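Local coordinates for protein nitric oxide dioxygenase (Rhodothermus marinus DSM 4252, PDB 6WK3) that binds heme as a globin, probably acts as a nitric oxide dioxygenase, and is here an engineered variant used as a carbene transferase, at residues Y95-I106 against L119-A130. The protein carries 1 engineered substitution. Sequence-based numbering, arbitrary orientation.
Sequences YPLVWECLRDAI and LQAWKEAYDFLA. With HEM (protoporphyrin IX containing Fe), chain E.
Tyr126 and Trp99 interlock in the buried packing of two roughly antiparallel helices, the G and H helices of the globin fold, whose segment axes approach to 10.7 Å at 149°. Tyr126 is a knob in a hole formed by Tyr95, Val98, Trp99 and Leu102. With CG anti to the backbone N (chi1 178°), its ring reaches across to the other helix, and OH donates a hydrogen bond to Tyr95 O (2.7 Å), in the carbonyl plane on a lone pair. That oxygen also accepts the helical bond from Trp99 N. Trp99 CB lies over one face of the Tyr126 ring, 3.8 Å from its centroid, while Leu102 CD2 approaches the ring obliquely, 3.7 Å from Tyr126 CD2. The Trp99 indole extends over the opposing helix: Lys123 CA covers its six-membered ring in a CH-pi contact, and Lys123 CB comes within 3.4 Å of Trp99 CZ2. A phenylalanine in place of Tyr126 would probably leave Tyr95 O without its interhelical donor. Farther along, Leu119 CD2 meets Ile106 CG2 at 3.8 Å. At the other end the contact becomes heme wall: Tyr126 CE2 touches HEM CAB (3.4 Å), and the Tyr95 ring lies between HEM CMC and Ala130 O, its hydroxyl bonded to Glu137 and weakly to the axial ligand His85. Helix 18-39 packs on Val98, Leu102 and Trp122, and helices 8-16 and 50-66 add to the cover of Trp122.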
ATOM      1  N   TYR A  95       0.164 -18.112  -0.070  1.00 55.85           N
ATOM      2  CA  TYR A  95      -0.783 -18.302   1.027  1.00 55.44           C
ATOM      3  C   TYR A  95      -0.642 -19.641   1.744  1.00 54.59           C
ATOM      4  O   TYR A  95      -0.756 -19.652   2.981  1.00 53.87           O
ATOM      5  CB  TYR A  95      -2.213 -18.094   0.509  1.00 52.81           C
ATOM      6  CG  TYR A  95      -2.525 -16.632   0.323  1.00 52.04           C
ATOM      7  CD1 TYR A  95      -2.969 -15.862   1.388  1.00 50.93           C
ATOM      8  CD2 TYR A  95      -2.323 -16.008  -0.902  1.00 49.01           C
ATOM      9  CE1 TYR A  95      -3.232 -14.517   1.233  1.00 48.52           C
ATOM     10  CE2 TYR A  95      -2.587 -14.662  -1.067  1.00 53.48           C
ATOM     11  CZ  TYR A  95      -3.045 -13.923   0.005  1.00 51.56           C
ATOM     12  OH  TYR A  95      -3.309 -12.584  -0.140  1.00 51.33           O
ATOM     13  N   PRO A  96      -0.407 -20.775   1.074  1.00 57.20           N
ATOM     14  CA  PRO A  96      -0.126 -22.000   1.841  1.00 57.20           C
ATOM     15  C   PRO A  96       1.104 -21.882   2.726  1.00 59.68           C
ATOM     16  O   PRO A  96       1.122 -22.459   3.821  1.00 58.96           O
ATOM     17  CB  PRO A  96       0.058 -23.063   0.749  1.00 56.37           C
ATOM     18  CG  PRO A  96      -0.727 -22.556  -0.396  1.00 57.46           C
ATOM     19  CD  PRO A  96      -0.556 -21.064  -0.365  1.00 58.72           C
ATOM     20  N   LEU A  97       2.125 -21.135   2.296  1.00 56.31           N
ATOM     21  CA  LEU A  97       3.340 -21.013   3.098  1.00 57.19           C
ATOM     22  C   LEU A  97       3.077 -20.252   4.388  1.00 56.69           C
ATOM     23  O   LEU A  97       3.570 -20.641   5.455  1.00 58.65           O
ATOM     24  CB  LEU A  97       4.444 -20.318   2.301  1.00 56.45           C
ATOM     25  CG  LEU A  97       4.534 -20.620   0.809  1.00 59.66           C
ATOM     26  CD1 LEU A  97       5.641 -19.790   0.173  1.00 56.80           C
ATOM     27  CD2 LEU A  97       4.761 -22.107   0.589  1.00 57.55           C
ATOM     28  N   VAL A  98       2.314 -19.160   4.310  1.00 54.38           N
ATOM     29  CA  VAL A  98       2.053 -18.367   5.504  1.00 53.88           C
ATOM     30  C   VAL A  98       1.125 -19.113   6.454  1.00 51.89           C
ATOM     31  O   VAL A  98       1.234 -18.965   7.677  1.00 53.67           O
ATOM     32  CB  VAL A  98       1.499 -16.984   5.113  1.00 56.29           C
ATOM     33  CG1 VAL A  98       0.920 -16.261   6.324  1.00 52.08           C
ATOM     34  CG2 VAL A  98       2.599 -16.158   4.484  1.00 50.18           C
ATOM     35  N   TRP A  99       0.223 -19.946   5.932  1.00 52.03           N
ATOM     36  CA  TRP A  99      -0.581 -20.766   6.832  1.00 56.14           C
ATOM     37  C   TRP A  99       0.292 -21.771   7.568  1.00 53.96           C
ATOM     38  O   TRP A  99       0.144 -21.970   8.779  1.00 53.04           O
ATOM     39  CB  TRP A  99      -1.694 -21.505   6.092  1.00 54.12           C
ATOM     40  CG  TRP A  99      -2.179 -22.628   6.948  1.00 53.04           C
ATOM     41  CD1 TRP A  99      -2.077 -23.966   6.692  1.00 52.26           C
ATOM     42  CD2 TRP A  99      -2.784 -22.511   8.243  1.00 51.54           C
ATOM     43  NE1 TRP A  99      -2.600 -24.686   7.739  1.00 55.14           N
ATOM     44  CE2 TRP A  99      -3.038 -23.816   8.704  1.00 52.36           C
ATOM     45  CE3 TRP A  99      -3.136 -21.427   9.055  1.00 52.71           C
ATOM     46  CZ2 TRP A  99      -3.629 -24.068   9.939  1.00 52.94           C
ATOM     47  CZ3 TRP A  99      -3.730 -21.680  10.276  1.00 52.26           C
ATOM     48  CH2 TRP A  99      -3.969 -22.990  10.708  1.00 54.04           C
ATOM     49  N   GLU A 100       1.193 -22.436   6.840  1.00 55.06           N
ATOM     50  CA  GLU A 100       2.117 -23.379   7.462  1.00 58.15           C
ATOM     51  C   GLU A 100       2.851 -22.732   8.633  1.00 55.19           C
ATOM     52  O   GLU A 100       2.896 -23.285   9.739  1.00 54.98           O
ATOM     53  CB  GLU A 100       3.110 -23.892   6.414  1.00 58.14           C
ATOM     54  CG  GLU A 100       4.151 -24.851   6.956  1.00 72.66           C
ATOM     55  CD  GLU A 100       5.419 -24.867   6.119  1.00 76.05           C
ATOM     56  OE1 GLU A 100       6.521 -24.751   6.701  1.00 75.63           O
ATOM     57  OE2 GLU A 100       5.313 -24.995   4.878  1.00 77.02           O
ATOM     58  N   CYS A 101       3.401 -21.536   8.410  1.00 55.57           N
ATOM     59  CA  CYS A 101       4.124 -20.831   9.464  1.00 53.85           C
ATOM     60  C   CYS A 101       3.195 -20.326  10.559  1.00 56.64           C
ATOM     61  O   CYS A 101       3.596 -20.270  11.729  1.00 55.96           O
ATOM     62  CB  CYS A 101       4.920 -19.672   8.863  1.00 53.29           C
ATOM     63  SG  CYS A 101       6.067 -20.188   7.552  1.00 62.96           S
ATOM     64  N   LEU A 102       1.962 -19.955  10.206  1.00 54.19           N
ATOM     65  CA  LEU A 102       1.009 -19.490  11.210  1.00 53.44           C
ATOM     66  C   LEU A 102       0.516 -20.639  12.081  1.00 53.92           C
ATOM     67  O   LEU A 102       0.314 -20.469  13.291  1.00 54.05           O
ATOM     68  CB  LEU A 102      -0.165 -18.789  10.525  1.00 57.54           C
ATOM     69  CG  LEU A 102      -1.358 -18.367  11.385  1.00 53.79           C
ATOM     70  CD1 LEU A 102      -0.926 -17.412  12.484  1.00 52.35           C
ATOM     71  CD2 LEU A 102      -2.449 -17.740  10.519  1.00 54.03           C
ATOM     72  N   ARG A 103       0.308 -21.815  11.486  1.00 53.50           N
ATOM     73  CA  ARG A 103      -0.078 -22.985  12.269  1.00 55.52           C
ATOM     74  C   ARG A 103       0.969 -23.295  13.329  1.00 56.80           C
ATOM     75  O   ARG A 103       0.644 -23.480  14.507  1.00 57.25           O
ATOM     76  CB  ARG A 103      -0.283 -24.192  11.352  1.00 56.49           C
ATOM     77  CG  ARG A 103      -0.976 -25.367  12.027  1.00 58.84           C
ATOM     78  CD  ARG A 103      -0.356 -26.702  11.641  1.00 64.17           C
ATOM     79  NE  ARG A 103      -0.176 -26.859  10.200  1.00 63.99           N
ATOM     80  CZ  ARG A 103       0.999 -27.070   9.616  1.00 67.32           C
ATOM     81  NH1 ARG A 103       2.100 -27.142  10.351  1.00 69.12           N
ATOM     82  NH2 ARG A 103       1.077 -27.204   8.297  1.00 64.83           N
ATOM     83  N   ASP A 104       2.240 -23.336  12.928  1.00 56.09           N
ATOM     84  CA  ASP A 104       3.301 -23.662  13.872  1.00 58.27           C
ATOM     85  C   ASP A 104       3.559 -22.521  14.853  1.00 56.41           C
ATOM     86  O   ASP A 104       4.005 -22.769  15.979  1.00 54.34           O
ATOM     87  CB  ASP A 104       4.575 -24.039  13.112  1.00 56.90           C
ATOM     88  CG  ASP A 104       4.393 -25.294  12.256  1.00 63.58           C
ATOM     89  OD1 ASP A 104       3.522 -26.130  12.591  1.00 68.17           O
ATOM     90  OD2 ASP A 104       5.113 -25.446  11.247  1.00 64.30           O
ATOM     91  N   ALA A 105       3.282 -21.276  14.459  1.00 55.83           N
ATOM     92  CA  ALA A 105       3.342 -20.180  15.420  1.00 51.45           C
ATOM     93  C   ALA A 105       2.302 -20.361  16.516  1.00 54.89           C
ATOM     94  O   ALA A 105       2.581 -20.124  17.697  1.00 55.43           O
ATOM     95  CB  ALA A 105       3.147 -18.840  14.714  1.00 53.45           C
ATOM     96  N   ILE A 106       1.094 -20.790  16.144  1.00 53.85           N
ATOM     97  CA  ILE A 106       0.055 -21.041  17.140  1.00 52.63           C
ATOM     98  C   ILE A 106       0.428 -22.234  18.015  1.00 51.94           C
ATOM     99  O   ILE A 106       0.269 -22.191  19.240  1.00 54.65           O
ATOM    100  CB  ILE A 106      -1.308 -21.237  16.447  1.00 54.04           C
ATOM    101  CG1 ILE A 106      -1.780 -19.919  15.827  1.00 51.01           C
ATOM    102  CG2 ILE A 106      -2.346 -21.749  17.435  1.00 53.08           C
ATOM    103  CD1 ILE A 106      -3.048 -20.039  14.986  1.00 50.03           C
ATOM    104  N   LEU A 119      -6.621 -25.753  15.932  1.00 62.31           N
ATOM    105  CA  LEU A 119      -5.836 -25.526  14.725  1.00 60.23           C
ATOM    106  C   LEU A 119      -6.687 -25.698  13.473  1.00 60.10           C
ATOM    107  O   LEU A 119      -6.506 -24.970  12.489  1.00 64.77           O
ATOM    108  CB  LEU A 119      -4.630 -26.466  14.702  1.00 61.84           C
ATOM    109  CG  LEU A 119      -3.579 -26.166  15.773  1.00 63.67           C
ATOM    110  CD1 LEU A 119      -2.670 -27.364  16.007  1.00 63.09           C
ATOM    111  CD2 LEU A 119      -2.771 -24.926  15.402  1.00 53.90           C
ATOM    112  N   GLN A 120      -7.626 -26.648  13.489  1.00 62.25           N
ATOM    113  CA  GLN A 120      -8.498 -26.834  12.334  1.00 61.24           C
ATOM    114  C   GLN A 120      -9.452 -25.659  12.170  1.00 59.28           C
ATOM    115  O   GLN A 120      -9.757 -25.255  11.041  1.00 59.75           O
ATOM    116  CB  GLN A 120      -9.278 -28.140  12.463  1.00 62.97           C
ATOM    117  CG  GLN A 120     -10.196 -28.430  11.284  1.00 64.30           C
ATOM    118  CD  GLN A 120      -9.448 -28.467   9.962  1.00 71.08           C
ATOM    119  OE1 GLN A 120      -8.290 -28.881   9.903  1.00 69.99           O
ATOM    120  NE2 GLN A 120     -10.109 -28.032   8.893  1.00 70.59           N
ATOM    121  N   ALA A 121      -9.940 -25.104  13.281  1.00 56.82           N
ATOM    122  CA  ALA A 121     -10.781 -23.916  13.197  1.00 58.46           C
ATOM    123  C   ALA A 121     -10.014 -22.754  12.579  1.00 58.80           C
ATOM    124  O   ALA A 121     -10.524 -22.059  11.692  1.00 56.57           O
ATOM    125  CB  ALA A 121     -11.310 -23.542  14.584  1.00 57.21           C
ATOM    126  N   TRP A 122      -8.770 -22.542  13.019  1.00 57.62           N
ATOM    127  CA  TRP A 122      -7.984 -21.437  12.480  1.00 57.62           C
ATOM    128  C   TRP A 122      -7.574 -21.691  11.038  1.00 53.05           C
ATOM    129  O   TRP A 122      -7.452 -20.740  10.261  1.00 52.54           O
ATOM    130  CB  TRP A 122      -6.762 -21.173  13.358  1.00 52.16           C
ATOM    131  CG  TRP A 122      -7.088 -20.188  14.425  1.00 53.87           C
ATOM    132  CD1 TRP A 122      -7.353 -20.454  15.739  1.00 55.71           C
ATOM    133  CD2 TRP A 122      -7.239 -18.772  14.262  1.00 53.61           C
ATOM    134  NE1 TRP A 122      -7.643 -19.287  16.406  1.00 58.17           N
ATOM    135  CE2 TRP A 122      -7.579 -18.242  15.522  1.00 54.43           C
ATOM    136  CE3 TRP A 122      -7.109 -17.900  13.173  1.00 53.83           C
ATOM    137  CZ2 TRP A 122      -7.791 -16.879  15.724  1.00 55.99           C
ATOM    138  CZ3 TRP A 122      -7.320 -16.546  13.375  1.00 50.35           C
ATOM    139  CH2 TRP A 122      -7.657 -16.048  14.640  1.00 51.56           C
ATOM    140  N   LYS A 123      -7.370 -22.953  10.659  1.00 55.03           N
ATOM    141  CA  LYS A 123      -7.113 -23.261   9.257  1.00 57.15           C
ATOM    142  C   LYS A 123      -8.290 -22.846   8.388  1.00 60.49           C
ATOM    143  O   LYS A 123      -8.105 -22.232   7.331  1.00 62.92           O
ATOM    144  CB  LYS A 123      -6.819 -24.751   9.084  1.00 58.52           C
ATOM    145  CG  LYS A 123      -6.446 -25.139   7.666  1.00 59.51           C
ATOM    146  CD  LYS A 123      -6.097 -26.614   7.568  1.00 61.47           C
ATOM    147  CE  LYS A 123      -5.385 -26.924   6.260  1.00 65.69           C
ATOM    148  NZ  LYS A 123      -6.228 -26.583   5.077  1.00 69.76           N
ATOM    149  N   GLU A 124      -9.512 -23.160   8.824  1.00 58.15           N
ATOM    150  CA  GLU A 124     -10.690 -22.765   8.060  1.00 60.92           C
ATOM    151  C   GLU A 124     -10.856 -21.251   8.046  1.00 56.32           C
ATOM    152  O   GLU A 124     -11.158 -20.664   7.001  1.00 54.86           O
ATOM    153  CB  GLU A 124     -11.939 -23.439   8.628  1.00 61.12           C
ATOM    154  N   ALA A 125     -10.663 -20.600   9.195  1.00 56.42           N
ATOM    155  CA  ALA A 125     -10.739 -19.143   9.229  1.00 56.07           C
ATOM    156  C   ALA A 125      -9.649 -18.518   8.373  1.00 55.04           C
ATOM    157  O   ALA A 125      -9.867 -17.473   7.754  1.00 57.03           O
ATOM    158  CB  ALA A 125     -10.644 -18.643  10.669  1.00 53.55           C
ATOM    159  N   TYR A 126      -8.478 -19.150   8.317  1.00 54.89           N
ATOM    160  CA  TYR A 126      -7.419 -18.664   7.444  1.00 52.90           C
ATOM    161  C   TYR A 126      -7.782 -18.877   5.981  1.00 52.74           C
ATOM    162  O   TYR A 126      -7.604 -17.978   5.153  1.00 54.35           O
ATOM    163  CB  TYR A 126      -6.095 -19.356   7.775  1.00 53.97           C
ATOM    164  CG  TYR A 126      -4.967 -18.917   6.874  1.00 53.92           C
ATOM    165  CD1 TYR A 126      -4.727 -19.556   5.660  1.00 53.99           C
ATOM    166  CD2 TYR A 126      -4.156 -17.848   7.223  1.00 51.55           C
ATOM    167  CE1 TYR A 126      -3.718 -19.139   4.826  1.00 54.58           C
ATOM    168  CE2 TYR A 126      -3.134 -17.431   6.400  1.00 51.20           C
ATOM    169  CZ  TYR A 126      -2.917 -18.080   5.205  1.00 51.94           C
ATOM    170  OH  TYR A 126      -1.897 -17.668   4.383  1.00 54.55           O
ATOM    171  N   ASP A 127      -8.275 -20.073   5.644  1.00 53.16           N
ATOM    172  CA  ASP A 127      -8.587 -20.387   4.252  1.00 53.62           C
ATOM    173  C   ASP A 127      -9.682 -19.481   3.713  1.00 53.16           C
ATOM    174  O   ASP A 127      -9.671 -19.115   2.532  1.00 54.16           O
ATOM    175  CB  ASP A 127      -9.002 -21.852   4.116  1.00 57.33           C
ATOM    176  CG  ASP A 127      -7.849 -22.808   4.370  1.00 65.97           C
ATOM    177  OD1 ASP A 127      -6.678 -22.366   4.322  1.00 64.48           O
ATOM    178  OD2 ASP A 127      -8.118 -24.004   4.620  1.00 71.70           O
ATOM    179  N   PHE A 128     -10.646 -19.120   4.557  1.00 55.49           N
ATOM    180  CA  PHE A 128     -11.662 -18.164   4.138  1.00 53.60           C
ATOM    181  C   PHE A 128     -11.024 -16.823   3.805  1.00 51.75           C
ATOM    182  O   PHE A 128     -11.216 -16.282   2.710  1.00 52.08           O
ATOM    183  CB  PHE A 128     -12.716 -18.009   5.236  1.00 50.61           C
ATOM    184  CG  PHE A 128     -13.734 -16.926   4.960  1.00 55.49           C
ATOM    185  CD1 PHE A 128     -14.868 -17.194   4.205  1.00 57.01           C
ATOM    186  CD2 PHE A 128     -13.555 -15.641   5.457  1.00 48.31           C
ATOM    187  CE1 PHE A 128     -15.799 -16.203   3.947  1.00 54.10           C
ATOM    188  CE2 PHE A 128     -14.485 -14.646   5.208  1.00 52.72           C
ATOM    189  CZ  PHE A 128     -15.612 -14.929   4.452  1.00 50.26           C
ATOM    190  N   LEU A 129     -10.249 -16.278   4.742  1.00 52.78           N
ATOM    191  CA  LEU A 129      -9.632 -14.975   4.529  1.00 52.29           C
ATOM    192  C   LEU A 129      -8.631 -15.019   3.378  1.00 52.37           C
ATOM    193  O   LEU A 129      -8.545 -14.074   2.587  1.00 53.77           O
ATOM    194  CB  LEU A 129      -8.960 -14.508   5.818  1.00 53.70           C
ATOM    195  CG  LEU A 129      -8.558 -13.040   5.908  1.00 51.39           C
ATOM    196  CD1 LEU A 129      -9.670 -12.128   5.390  1.00 48.01           C
ATOM    197  CD2 LEU A 129      -8.209 -12.712   7.344  1.00 47.57           C
ATOM    198  N   ALA A 130      -7.886 -16.120   3.253  1.00 51.46           N
ATOM    199  CA  ALA A 130      -6.924 -16.258   2.161  1.00 52.23           C
ATOM    200  C   ALA A 130      -7.616 -16.267   0.804  1.00 52.01           C
ATOM    201  O   ALA A 130      -7.158 -15.612  -0.139  1.00 53.25           O
ATOM    202  CB  ALA A 130      -6.100 -17.532   2.342  1.00 48.46           C
TER
HETATM  203  CHA HEM E 201       0.797  -6.789   4.738  1.00 50.86           C
HETATM  204  CHB HEM E 201      -2.535  -9.687   6.781  1.00 49.13           C
HETATM  205  CHC HEM E 201      -1.097 -13.160   3.732  1.00 49.82           C
HETATM  206  CHD HEM E 201       3.037 -10.715   2.986  1.00 52.46           C
HETATM  207  C1A HEM E 201      -0.261  -7.236   5.507  1.00 52.32           C
HETATM  208  C2A HEM E 201      -1.074  -6.439   6.398  1.00 49.88           C
HETATM  209  C3A HEM E 201      -1.985  -7.233   6.964  1.00 52.03           C
HETATM  210  C4A HEM E 201      -1.796  -8.572   6.452  1.00 51.88           C
HETATM  211  CMA HEM E 201      -3.057  -6.805   7.986  1.00 46.11           C
HETATM  212  CAA HEM E 201      -0.916  -4.928   6.652  1.00 49.39           C
HETATM  213  CBA HEM E 201      -1.784  -4.184   5.644  1.00 50.84           C
HETATM  214  CGA HEM E 201      -1.806  -2.717   5.984  1.00 55.62           C
HETATM  215  O1A HEM E 201      -1.005  -1.952   5.395  1.00 56.03           O
HETATM  216  O2A HEM E 201      -2.626  -2.309   6.845  1.00 61.04           O
HETATM  217  C1B HEM E 201      -2.486 -10.882   6.097  1.00 51.01           C
HETATM  218  C2B HEM E 201      -3.395 -12.003   6.236  1.00 53.59           C
HETATM  219  C3B HEM E 201      -2.985 -12.972   5.397  1.00 56.57           C
HETATM  220  C4B HEM E 201      -1.815 -12.483   4.692  1.00 50.56           C
HETATM  221  CMB HEM E 201      -4.585 -12.019   7.218  1.00 50.59           C
HETATM  222  CAB HEM E 201      -3.603 -14.366   5.127  1.00 50.55           C
HETATM  223  CBB HEM E 201      -4.870 -14.678   5.403  1.00 53.54           C
HETATM  224  C1C HEM E 201       0.166 -12.830   3.280  1.00 54.32           C
HETATM  225  C2C HEM E 201       0.996 -13.632   2.414  1.00 52.83           C
HETATM  226  C3C HEM E 201       2.145 -12.983   2.211  1.00 54.22           C
HETATM  227  C4C HEM E 201       2.086 -11.716   2.924  1.00 50.74           C
HETATM  228  CMC HEM E 201       0.620 -15.015   1.840  1.00 52.96           C
HETATM  229  CAC HEM E 201       3.289 -13.533   1.332  1.00 54.18           C
HETATM  230  CBC HEM E 201       4.554 -13.187   1.563  1.00 55.54           C
HETATM  231  C1D HEM E 201       2.769  -9.390   3.274  1.00 49.92           C
HETATM  232  C2D HEM E 201       3.537  -8.213   2.909  1.00 55.15           C
HETATM  233  C3D HEM E 201       2.908  -7.134   3.407  1.00 51.11           C
HETATM  234  C4D HEM E 201       1.722  -7.583   4.093  1.00 48.43           C
HETATM  235  CMD HEM E 201       4.852  -8.232   2.098  1.00 48.31           C
HETATM  236  CAD HEM E 201       3.311  -5.646   3.308  1.00 47.09           C
HETATM  237  CBD HEM E 201       3.046  -5.122   1.902  1.00 52.36           C
HETATM  238  CGD HEM E 201       2.984  -3.614   1.896  1.00 56.94           C
HETATM  239  O1D HEM E 201       2.657  -3.009   2.952  1.00 56.25           O
HETATM  240  O2D HEM E 201       3.246  -3.020   0.816  1.00 56.80           O
HETATM  241  NA  HEM E 201      -0.732  -8.532   5.567  1.00 51.51           N
HETATM  242  NB  HEM E 201      -1.544 -11.212   5.147  1.00 53.95           N
HETATM  243  NC  HEM E 201       0.866 -11.673   3.568  1.00 53.81           N
HETATM  244  ND  HEM E 201       1.677  -8.955   3.993  1.00 52.44           N
HETATM  245 FE   HEM E 201       0.134 -10.127   4.656  1.00 62.87          FE